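Local structure of putative Nitroreductase (Anabaena variabilis ATCC 29413, 3EO7) at residues G424-L427 / G428-A432; Q390-A394 / G395-Y399; G483-D486 / D487-N490; L345-D348 / E349-L353. The protein binds flavin mononucleotide and probably works as an FMN-dependent oxidoreductase of the nitroreductase family. All coordinates share one frame; numbering follows the deposited sequence. Where two conformers were deposited one is given.

Followed from the N terminus, the four contacts come in series; none nests in or crosses another. Contact 4 turns strand 345-346 into helix 347-358, the first half of a beta-alpha-beta unit. Contact 2 closes the loop between strands 381-390 and 395-400, and it touches contact 4: Q390 N lies 2.8 Å from L345 O, a probable hydrogen bond, while L392 packs on L350. Contact 1 spans the short helix 426-430, whose N-cap residue Q425 meets the flavin, and leads into strand 433-439; its A432 packs against L345 of contact 4. Contact 3, following strand 477-481, starts helix 486-493 close to the flavin-binding G482.

Contact 1 of 4, residues G424-L427 / G428-A432. With FMN (flavin mononucleotide), chain B.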
loop_
_atom_site.group_PDB
_atom_site.type_symbol
_atom_site.label_atom_id
_atom_site.label_comp_id
_atom_site.label_asym_id
_atom_site.label_seq_id
_atom_site.Cartn_x
_atom_site.Cartn_y
_atom_site.Cartn_z
ATOM N N GLY A 424 -8.269 -0.115 21.647
ATOM C CA GLY A 424 -9.607 0.041 22.159
ATOM C C GLY A 424 -10.705 0.168 21.143
ATOM O O GLY A 424 -11.842 0.455 21.498
ATOM N N GLN A 425 -10.404 -0.114 19.883
ATOM C CA GLN A 425 -11.412 0.023 18.834
ATOM C C GLN A 425 -12.349 -1.173 18.767
ATOM O O GLN A 425 -11.886 -2.319 18.729
ATOM C CB GLN A 425 -10.761 0.227 17.484
ATOM C CG GLN A 425 -9.978 1.538 17.425
ATOM C CD GLN A 425 -9.411 1.800 16.059
ATOM O OE1 GLN A 425 -10.151 2.156 15.139
ATOM N NE2 GLN A 425 -8.109 1.604 15.902
ATOM N N GLU A 426 -13.651 -0.884 18.711
ATOM C CA GLU A 426 -14.685 -1.916 18.572
ATOM C C GLU A 426 -14.513 -2.710 17.286
ATOM O O GLU A 426 -14.963 -3.856 17.189
ATOM C CB GLU A 426 -16.088 -1.317 18.658
ATOM C CG GLU A 426 -16.380 -0.776 20.019
ATOM C CD GLU A 426 -17.778 -0.195 20.156
ATOM O OE1 GLU A 426 -18.549 -0.179 19.160
ATOM O OE2 GLU A 426 -18.101 0.238 21.287
ATOM N N LEU A 427 -13.875 -2.131 16.282
ATOM C CA LEU A 427 -13.577 -2.903 15.070
ATOM C C LEU A 427 -12.828 -4.185 15.407
ATOM O O LEU A 427 -13.097 -5.215 14.817
ATOM C CB LEU A 427 -12.762 -2.087 14.064
ATOM C CG LEU A 427 -13.504 -0.958 13.346
ATOM C CD1 LEU A 427 -12.474 -0.003 12.635
ATOM C CD2 LEU A 427 -14.555 -1.453 12.335
ATOM N N GLY A 428 -11.881 -4.115 16.341
ATOM C CA GLY A 428 -11.119 -5.323 16.766
ATOM C C GLY A 428 -11.989 -6.288 17.567
ATOM O O GLY A 428 -11.881 -7.503 17.419
ATOM N N ARG A 429 -12.878 -5.761 18.409
ATOM C CA ARG A 429 -13.744 -6.615 19.176
ATOM C C ARG A 429 -14.762 -7.361 18.325
ATOM O O ARG A 429 -15.049 -8.526 18.604
ATOM C CB ARG A 429 -14.530 -5.791 20.192
ATOM C CG ARG A 429 -15.380 -6.600 21.189
ATOM C CD ARG A 429 -16.274 -5.671 22.004
ATOM N NE ARG A 429 -17.228 -5.001 21.135
ATOM C CZ ARG A 429 -17.962 -3.944 21.456
ATOM N NH1 ARG A 429 -17.892 -3.405 22.671
ATOM N NH2 ARG A 429 -18.770 -3.423 20.542
ATOM N N ASP A 430 -15.349 -6.665 17.345
ATOM C CA ASP A 430 -16.496 -7.168 16.580
ATOM C C ASP A 430 -16.192 -7.832 15.252
ATOM O O ASP A 430 -17.091 -8.395 14.630
ATOM C CB ASP A 430 -17.481 -6.014 16.349
ATOM C CG ASP A 430 -18.022 -5.433 17.657
ATOM O OD1 ASP A 430 -18.096 -6.181 18.648
ATOM O OD2 ASP A 430 -18.307 -4.219 17.690
ATOM N N ALA A 431 -14.937 -7.740 14.821
ATOM C CA ALA A 431 -14.471 -8.412 13.626
ATOM C C ALA A 431 -14.727 -9.935 13.700
ATOM O O ALA A 431 -14.637 -10.553 14.775
ATOM C CB ALA A 431 -12.971 -8.171 13.460
ATOM N N ALA A 432 -14.991 -10.504 12.539
ATOM C CA ALA A 432 -15.086 -11.942 12.357
ATOM C C ALA A 432 -13.658 -12.515 12.331
ATOM O O ALA A 432 -13.406 -13.613 12.831
ATOM C CB ALA A 432 -15.846 -12.272 11.031
HETATM N N1 FMN B . -9.844 3.261 10.327
HETATM C C2 FMN B . -10.154 3.124 11.670
HETATM O O2 FMN B . -11.305 3.265 12.069
HETATM N N3 FMN B . -9.215 2.861 12.631
HETATM C C4 FMN B . -7.890 2.752 12.334
HETATM O O4 FMN B . -7.116 2.329 13.213
HETATM C C4A FMN B . -7.531 2.877 10.994
HETATM N N5 FMN B . -6.199 2.830 10.632
HETATM C C5A FMN B . -5.847 2.866 9.267
HETATM C C6 FMN B . -4.531 2.704 8.852
HETATM C C7 FMN B . -4.177 2.763 7.504
HETATM C C7M FMN B . -2.735 2.460 7.070
HETATM C C8 FMN B . -5.155 2.982 6.542
HETATM C C8M FMN B . -4.869 2.864 5.059
HETATM C C9 FMN B . -6.497 3.143 6.933
HETATM C C9A FMN B . -6.841 3.083 8.295
HETATM N N10 FMN B . -8.163 3.249 8.690
HETATM C C10 FMN B . -8.508 3.134 10.009
HETATM C "C1'" FMN B . -9.225 3.728 7.722
HETATM C "C2'" FMN B . -9.137 5.210 7.415
HETATM O "O2'" FMN B . -9.727 5.965 8.495
HETATM C "C3'" FMN B . -9.837 5.488 6.086
HETATM O "O3'" FMN B . -9.110 4.882 5.013
HETATM C "C4'" FMN B . -10.080 6.984 5.808
HETATM O "O4'" FMN B . -10.954 7.563 6.818
HETATM C "C5'" FMN B . -10.680 7.169 4.428
HETATM O "O5'" FMN B . -11.892 6.479 4.281
HETATM P P FMN B . -12.106 5.380 3.164
HETATM O O1P FMN B . -11.146 4.230 3.453
HETATM O O2P FMN B . -13.565 4.961 3.313
HETATM O O3P FMN B . -11.847 5.972 1.810
HETATM O O HOH W 1 -21.104 -1.483 21.173
#
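E426 and R429, one helical turn apart, send their side chains out alongside one another. From E426, CB lies 3.8 Å from D430 OD2, and CG sits over one face of the R429 guanidinium, toward its rim. CD comes to 3.4 Å from R429 NH2. At the tip, OE1 makes a long salt bridge of 3.5 Å to the same NH2, the carboxylate and guanidinium planes 29° apart, while water 1 accepts from NH2 and donates weakly to OE2. R429 also grips D430 side-on: NE reaches OD1 at 2.9 Å, tilted above the carboxylate plane, and NH2 reaches OD2 on its syn lone pair. A bend at chi3 (64°) in an otherwise extended chain folds the guanidinium back for this. Three residues thus form a salt-bridge network, which R511 joins by binding both acids and so probably offsets their mutual repulsion. The helix carrying it is short, with Q425 as N-cap residue; G428 N donates to Q425 O, and D430 N to E426 O at 2.8 Å. Q425 belongs to the FMN site: its extended side chain presents the amide to the isoalloxazine pyrimidine, OE1 accepting from FMN N3 at 2.8 Å and NE2 donating to FMN O4 at 3.0 Å. This nearly straight pair reads both the donor and acceptor of the flavin edge, and L427 CD1 touches FMN O2 nearby.

Contact 2 of 4, residues Q390-A394 / G395-Y399. With ACT (acetate ion), chain O.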
loop_
_atom_site.group_PDB
_atom_site.type_symbol
_atom_site.label_atom_id
_atom_site.label_comp_id
_atom_site.label_asym_id
_atom_site.label_seq_id
_atom_site.Cartn_x
_atom_site.Cartn_y
_atom_site.Cartn_z
ATOM N N GLN A 390 -17.716 -19.130 10.516
ATOM C CA GLN A 390 -18.397 -20.407 10.695
ATOM C C GLN A 390 -17.564 -21.509 10.071
ATOM O O GLN A 390 -16.952 -21.350 9.020
ATOM C CB GLN A 390 -19.838 -20.436 10.197
ATOM C CG GLN A 390 -20.017 -20.279 8.738
ATOM C CD GLN A 390 -21.284 -20.969 8.248
ATOM O OE1 GLN A 390 -22.232 -21.184 9.012
ATOM N NE2 GLN A 390 -21.297 -21.319 6.974
ATOM N N GLY A 391 -17.505 -22.614 10.790
ATOM C CA GLY A 391 -16.726 -23.763 10.395
ATOM C C GLY A 391 -15.270 -23.711 10.771
ATOM O O GLY A 391 -14.515 -24.640 10.441
ATOM N N LEU A 392 -14.846 -22.645 11.448
ATOM C CA LEU A 392 -13.477 -22.538 11.889
ATOM C C LEU A 392 -13.483 -22.250 13.393
ATOM O O LEU A 392 -14.195 -21.348 13.862
ATOM C CB LEU A 392 -12.778 -21.404 11.116
ATOM C CG LEU A 392 -11.286 -21.351 10.935
ATOM C CD1 LEU A 392 -10.786 -22.676 10.343
ATOM C CD2 LEU A 392 -10.936 -20.163 10.033
ATOM N N GLU A 393 -12.724 -23.032 14.166
ATOM C CA GLU A 393 -12.593 -22.757 15.586
ATOM C C GLU A 393 -11.986 -21.354 15.815
ATOM O O GLU A 393 -11.038 -20.954 15.131
ATOM C CB GLU A 393 -11.694 -23.797 16.249
ATOM C CG GLU A 393 -12.313 -25.166 16.316
ATOM C CD GLU A 393 -11.420 -26.177 16.972
ATOM O OE1 GLU A 393 -10.249 -25.854 17.270
ATOM O OE2 GLU A 393 -11.884 -27.314 17.188
ATOM N N ALA A 394 -12.476 -20.656 16.839
ATOM C CA ALA A 394 -11.906 -19.369 17.198
ATOM C C ALA A 394 -10.512 -19.597 17.771
ATOM O O ALA A 394 -10.291 -20.502 18.598
ATOM C CB ALA A 394 -12.798 -18.640 18.226
ATOM N N GLY A 395 -9.574 -18.796 17.285
ATOM C CA GLY A 395 -8.191 -18.857 17.741
ATOM C C GLY A 395 -7.292 -18.077 16.816
ATOM O O GLY A 395 -7.724 -17.168 16.123
ATOM N N CYS A 396 -6.023 -18.452 16.812
ATOM C CA CYS A 396 -5.036 -17.809 15.982
ATOM C C CYS A 396 -4.446 -18.848 15.065
ATOM O O CYS A 396 -4.115 -19.962 15.489
ATOM C CB CYS A 396 -3.940 -17.166 16.800
ATOM S SG CYS A 396 -2.797 -16.226 15.706
ATOM N N TYR A 397 -4.300 -18.460 13.799
ATOM C CA TYR A 397 -3.796 -19.334 12.749
ATOM C C TYR A 397 -2.682 -18.666 11.985
ATOM O O TYR A 397 -2.751 -17.489 11.659
ATOM C CB TYR A 397 -4.916 -19.661 11.744
ATOM C CG TYR A 397 -6.078 -20.405 12.342
ATOM C CD1 TYR A 397 -7.060 -19.726 13.051
ATOM C CD2 TYR A 397 -6.190 -21.786 12.211
ATOM C CE1 TYR A 397 -8.111 -20.389 13.604
ATOM C CE2 TYR A 397 -7.272 -22.481 12.764
ATOM C CZ TYR A 397 -8.224 -21.769 13.471
ATOM O OH TYR A 397 -9.290 -22.434 14.026
ATOM N N TYR A 398 -1.634 -19.413 11.710
ATOM C CA TYR A 398 -0.643 -18.972 10.736
ATOM C C TYR A 398 -1.229 -19.261 9.359
ATOM O O TYR A 398 -1.811 -20.325 9.134
ATOM C CB TYR A 398 0.628 -19.790 10.886
ATOM C CG TYR A 398 1.662 -19.551 9.821
ATOM C CD1 TYR A 398 2.273 -18.314 9.673
ATOM C CD2 TYR A 398 2.085 -20.605 9.017
ATOM C CE1 TYR A 398 3.269 -18.103 8.710
ATOM C CE2 TYR A 398 3.105 -20.421 8.078
ATOM C CZ TYR A 398 3.690 -19.174 7.942
ATOM O OH TYR A 398 4.701 -19.014 7.033
ATOM N N TYR A 399 -1.128 -18.314 8.430
ATOM C CA TYR A 399 -1.567 -18.571 7.083
ATOM C C TYR A 399 -0.312 -18.822 6.222
ATOM O O TYR A 399 0.606 -17.990 6.183
ATOM C CB TYR A 399 -2.390 -17.419 6.514
ATOM C CG TYR A 399 -2.710 -17.592 5.026
ATOM C CD1 TYR A 399 -3.418 -18.710 4.565
ATOM C CD2 TYR A 399 -2.324 -16.626 4.089
ATOM C CE1 TYR A 399 -3.712 -18.872 3.197
ATOM C CE2 TYR A 399 -2.608 -16.783 2.751
ATOM C CZ TYR A 399 -3.292 -17.910 2.294
ATOM O OH TYR A 399 -3.585 -18.056 0.953
HETATM C C ACT O . -11.775 -25.935 12.326
HETATM O O ACT O . -12.910 -25.710 12.801
HETATM O OXT ACT O . -11.787 -26.598 11.251
HETATM C CH3 ACT O . -10.539 -25.411 13.014
#
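The hydroxyl of Y397 donates to the backbone carbonyl E393 O, a very short bond of 2.5 Å, and a second partner, Q408 NE2, is hydrogen-bonded to the same OH. The C=O...O angle at E393 is 125°, with the hydroxyl tilted 22° from the carbonyl plane, while the carbonyl oxygen lies at the edge of the tyrosine ring, near the ring's own plane. The aromatic side chain therefore reaches back four residues and pins the loop 390-394 just before it enters the strand. Y397 CG stands beside the backbone N (chi1 -62°), which swings the ring back toward E393 and L392. The L392 and Y397 side chains run antiparallel past one another, L392 CG coming to 4.0 Å from Y397 CZ. L392 CD1 packs at 3.8 Å on the methyl of an acetate, probably from the crystallisation liquor; that CH3 also lies at the ring edge, 3.4 Å from Y397 OH, and E393 N bonds weakly to acetate O at 3.0 Å. The carboxylate of E393 extends away from the tyrosine, and its OE1 is held by Q408 NE2 as well. V386 and L406, from the strands on either side of 395-400, pack against Y397. Here a tyrosine near the start of a strand ties down the loop of the beta hairpin formed by strands 381-390 and 395-400, in the mixed sheet of a nitroreductase-family fold.

Contact 3 of 4, residues G483-D486 / D487-N490. With PGR (R-1,2-propanediol), chain R.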
loop_
_atom_site.group_PDB
_atom_site.type_symbol
_atom_site.label_atom_id
_atom_site.label_comp_id
_atom_site.label_asym_id
_atom_site.label_seq_id
_atom_site.Cartn_x
_atom_site.Cartn_y
_atom_site.Cartn_z
ATOM N N GLY A 483 -2.568 1.692 14.145
ATOM C CA GLY A 483 -2.041 1.807 15.499
ATOM C C GLY A 483 -2.508 0.664 16.381
ATOM O O GLY A 483 -3.686 0.322 16.428
ATOM N N PHE A 484 -1.570 0.075 17.105
ATOM C CA PHE A 484 -1.853 -1.087 17.940
ATOM C C PHE A 484 -0.771 -1.235 19.001
ATOM O O PHE A 484 0.274 -0.564 18.930
ATOM C CB PHE A 484 -1.939 -2.347 17.030
ATOM C CG PHE A 484 -0.807 -2.442 16.042
ATOM C CD1 PHE A 484 0.411 -2.978 16.415
ATOM C CD2 PHE A 484 -0.955 -1.921 14.744
ATOM C CE1 PHE A 484 1.482 -3.016 15.503
ATOM C CE2 PHE A 484 0.112 -1.966 13.838
ATOM C CZ PHE A 484 1.324 -2.508 14.228
ATOM N N PHE A 485 -1.028 -2.074 20.005
ATOM C CA PHE A 485 -0.034 -2.313 21.042
ATOM C C PHE A 485 0.949 -3.356 20.528
ATOM O O PHE A 485 0.796 -4.552 20.783
ATOM C CB PHE A 485 -0.705 -2.702 22.344
ATOM C CG PHE A 485 -1.450 -1.564 22.997
ATOM C CD1 PHE A 485 -0.812 -0.365 23.272
ATOM C CD2 PHE A 485 -2.776 -1.720 23.391
ATOM C CE1 PHE A 485 -1.497 0.680 23.885
ATOM C CE2 PHE A 485 -3.467 -0.677 24.010
ATOM C CZ PHE A 485 -2.835 0.514 24.238
ATOM N N ASP A 486 2.000 -2.855 19.862
ATOM C CA ASP A 486 2.951 -3.692 19.138
ATOM C C ASP A 486 3.424 -4.947 19.875
ATOM O O ASP A 486 3.264 -6.050 19.368
ATOM C CB ASP A 486 4.189 -2.866 18.764
ATOM C CG ASP A 486 3.864 -1.697 17.808
ATOM O OD1 ASP A 486 3.092 -0.801 18.242
ATOM O OD2 ASP A 486 4.394 -1.700 16.661
ATOM N N ASP A 487 4.031 -4.760 21.032
ATOM C CA ASP A 487 4.655 -5.886 21.735
ATOM C C ASP A 487 3.639 -6.840 22.301
ATOM O O ASP A 487 3.892 -8.054 22.349
ATOM C CB ASP A 487 5.602 -5.398 22.841
ATOM C CG ASP A 487 6.856 -4.696 22.296
ATOM O OD1 ASP A 487 7.258 -4.972 21.154
ATOM O OD2 ASP A 487 7.398 -3.861 23.026
ATOM N N GLN A 488 2.466 -6.328 22.660
ATOM C CA GLN A 488 1.438 -7.150 23.287
ATOM C C GLN A 488 0.751 -8.106 22.332
ATOM O O GLN A 488 0.175 -9.112 22.750
ATOM C CB GLN A 488 0.428 -6.238 24.009
ATOM C CG GLN A 488 0.966 -5.593 25.310
ATOM C CD GLN A 488 2.070 -4.563 25.104
ATOM O OE1 GLN A 488 2.059 -3.806 24.128
ATOM N NE2 GLN A 488 3.052 -4.543 26.013
ATOM N N VAL A 489 0.787 -7.810 21.037
ATOM C CA VAL A 489 0.155 -8.677 20.072
ATOM C C VAL A 489 0.738 -10.094 20.119
ATOM O O VAL A 489 -0.004 -11.083 20.186
ATOM C CB VAL A 489 0.254 -8.136 18.623
ATOM C CG1 VAL A 489 -0.383 -9.142 17.618
ATOM C CG2 VAL A 489 -0.388 -6.767 18.497
ATOM N N ASN A 490 2.061 -10.214 20.069
ATOM C CA ASN A 490 2.657 -11.549 19.981
ATOM C C ASN A 490 2.301 -12.464 21.127
ATOM O O ASN A 490 1.974 -13.629 20.931
ATOM C CB ASN A 490 4.172 -11.448 19.858
ATOM C CG ASN A 490 4.588 -10.663 18.652
ATOM O OD1 ASN A 490 4.315 -9.467 18.577
ATOM N ND2 ASN A 490 5.276 -11.318 17.708
HETATM C C1 PGR R . 7.538 -8.056 19.780
HETATM C C2 PGR R . 7.669 -9.147 20.851
HETATM C C3 PGR R . 8.740 -8.782 21.873
HETATM O O1 PGR R . 8.023 -8.550 18.514
HETATM O O2 PGR R . 6.446 -9.359 21.585
HETATM O O HOH W 2 4.737 -7.144 17.213
#
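The start of helix 486-493, entered through an inverse gamma turn centred on F485, is built here just after the flavin-binding G482. F485 O gathers the first amides: V489 N donates to it at 3.3 Å, approaching almost in line with the carbonyl (170°), and Q488 N donates more weakly at 3.1 Å. V489 N also makes a weak 3.5 Å bond to D486 O, so one amide is shared between two carbonyls. V489 CG2, beside the backbone N, comes to 3.4 Å from F485 O and meets F484 CD1 at 4.4 Å, approaching that ring obliquely. Q488 is bent at chi2 (68°), which curls its amide back until OE1 rests 3.5 Å from F485 CB. Further along, water 2 lies between D486 O and N490 OD1, within hydrogen-bonding distance of both. A propanediol, probably from the crystallisation liquor, donates through O2 to D487 O. The carboxylates reach other parts of the chain: D486 OD2 forms a salt bridge with R183 while OD1 accepts from Y19 N, and D487 OD1 pairs with K18. N490 ND2 is bonded to E499 O and I495 O. Among its neighbours, the turn packs on strand 500-508, where V501 touches F484 and V489, and on helix 415-421, where F420 meets the F485 ring and L421 packs on Q488 and V489.

Contact 4 of 4, residues L345-D348 / E349-L353; sequences LTFD and ELKAL
At T346 the backbone turns from a short, weakly bonded strand into helix 347-358, and the first helical bonds follow, L350 N to T346 O at 3.1 Å and K351 N to F347 O at 2.8 Å. T346 and E349, their side chains crossing at about a right angle, exchange bonds. T346 OG1, set between its own N and carbonyl carbon (chi1 66°), accepts from E349 N at 3.0 Å, and E349 OE1 takes T346 N at 2.9 Å, the donor standing 35° above the carboxylate plane. This reciprocal pair is a capping box, and it satisfies two amides where the helix begins. OE1 is shared with R509 in a salt bridge, which probably helps hold the carboxylate at the cap. The helix is the crossover of a beta-alpha-beta unit, running from strand 345-346 to strand 381-390. K351 lies across F347: CD rides 3.9 Å from the ring centroid, 21° off the normal, a CH-pi contact, with CE nearer the rim. The lysine chain, bent at chi3, then brings NZ to D348 OD1 at 3.1 Å, a salt bridge whose hydrogen bond is weak. L350 CD2 meets the edge of the same ring at CD1, 4.4 Å away. L345, still in the strand ahead of the helix, packs its CD2 on L353 CD1 at 4.2 Å; both leucines are buried.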
loop_
_atom_site.group_PDB
_atom_site.type_symbol
_atom_site.label_atom_id
_atom_site.label_comp_id
_atom_site.label_asym_id
_atom_site.label_seq_id
_atom_site.Cartn_x
_atom_site.Cartn_y
_atom_site.Cartn_z
ATOM N N LEU A 345 -18.392 -14.415 9.394
ATOM C CA LEU A 345 -18.094 -14.689 7.998
ATOM C C LEU A 345 -18.261 -16.193 7.821
ATOM O O LEU A 345 -18.154 -16.952 8.793
ATOM C CB LEU A 345 -16.648 -14.338 7.620
ATOM C CG LEU A 345 -16.392 -13.002 6.934
ATOM C CD1 LEU A 345 -17.104 -11.857 7.593
ATOM C CD2 LEU A 345 -14.870 -12.802 6.798
ATOM N N THR A 346 -18.514 -16.626 6.595
ATOM C CA THR A 346 -18.457 -18.039 6.300
ATOM C C THR A 346 -16.996 -18.382 6.005
ATOM O O THR A 346 -16.191 -17.528 5.648
ATOM C CB THR A 346 -19.306 -18.447 5.095
ATOM O OG1 THR A 346 -18.784 -17.860 3.898
ATOM C CG2 THR A 346 -20.780 -18.066 5.295
ATOM N N PHE A 347 -16.635 -19.652 6.132
ATOM C CA PHE A 347 -15.259 -20.025 5.827
ATOM C C PHE A 347 -14.993 -19.790 4.331
ATOM O O PHE A 347 -13.911 -19.318 3.967
ATOM C CB PHE A 347 -14.979 -21.456 6.261
ATOM C CG PHE A 347 -13.559 -21.892 6.094
ATOM C CD1 PHE A 347 -12.494 -21.065 6.409
ATOM C CD2 PHE A 347 -13.280 -23.171 5.639
ATOM C CE1 PHE A 347 -11.195 -21.492 6.256
ATOM C CE2 PHE A 347 -11.959 -23.597 5.498
ATOM C CZ PHE A 347 -10.931 -22.752 5.822
ATOM N N ASP A 348 -15.981 -20.069 3.485
ATOM C CA ASP A 348 -15.825 -19.758 2.051
ATOM C C ASP A 348 -15.512 -18.274 1.789
ATOM O O ASP A 348 -14.728 -17.944 0.888
ATOM C CB ASP A 348 -17.051 -20.179 1.244
ATOM C CG ASP A 348 -17.080 -21.678 0.946
ATOM O OD1 ASP A 348 -16.079 -22.393 1.189
ATOM O OD2 ASP A 348 -18.134 -22.129 0.450
ATOM N N GLU A 349 -16.136 -17.378 2.554
ATOM C CA GLU A 349 -15.864 -15.952 2.407
ATOM C C GLU A 349 -14.408 -15.661 2.762
ATOM O O GLU A 349 -13.709 -14.949 2.053
ATOM C CB GLU A 349 -16.818 -15.118 3.267
ATOM C CG GLU A 349 -18.198 -14.944 2.630
ATOM C CD GLU A 349 -19.273 -14.382 3.561
ATOM O OE1 GLU A 349 -19.116 -14.490 4.805
ATOM O OE2 GLU A 349 -20.317 -13.894 3.019
ATOM N N LEU A 350 -13.949 -16.181 3.901
ATOM C CA LEU A 350 -12.564 -15.971 4.309
ATOM C C LEU A 350 -11.624 -16.537 3.251
ATOM O O LEU A 350 -10.670 -15.888 2.881
ATOM C CB LEU A 350 -12.272 -16.626 5.672
ATOM C CG LEU A 350 -10.827 -16.462 6.170
ATOM C CD1 LEU A 350 -10.476 -14.968 6.348
ATOM C CD2 LEU A 350 -10.638 -17.271 7.460
ATOM N N LYS A 351 -11.882 -17.766 2.794
ATOM C CA LYS A 351 -11.030 -18.375 1.760
ATOM C C LYS A 351 -10.974 -17.524 0.487
ATOM O O LYS A 351 -9.907 -17.399 -0.129
ATOM C CB LYS A 351 -11.465 -19.792 1.422
ATOM C CG LYS A 351 -11.107 -20.818 2.502
ATOM C CD LYS A 351 -11.553 -22.243 2.163
ATOM C CE LYS A 351 -13.059 -22.401 2.191
ATOM N NZ LYS A 351 -13.462 -23.859 2.003
ATOM N N ALA A 352 -12.113 -16.969 0.082
ATOM C CA ALA A 352 -12.179 -16.143 -1.137
ATOM C C ALA A 352 -11.303 -14.886 -0.982
ATOM O O ALA A 352 -10.570 -14.520 -1.919
ATOM C CB ALA A 352 -13.627 -15.794 -1.482
ATOM N N LEU A 353 -11.371 -14.241 0.194
ATOM C CA LEU A 353 -10.545 -13.054 0.483
ATOM C C LEU A 353 -9.063 -13.391 0.359
ATOM O O LEU A 353 -8.292 -12.658 -0.273
ATOM C CB LEU A 353 -10.825 -12.504 1.883
ATOM C CG LEU A 353 -12.238 -12.070 2.193
ATOM C CD1 LEU A 353 -12.317 -11.562 3.642
ATOM C CD2 LEU A 353 -12.667 -11.032 1.192
#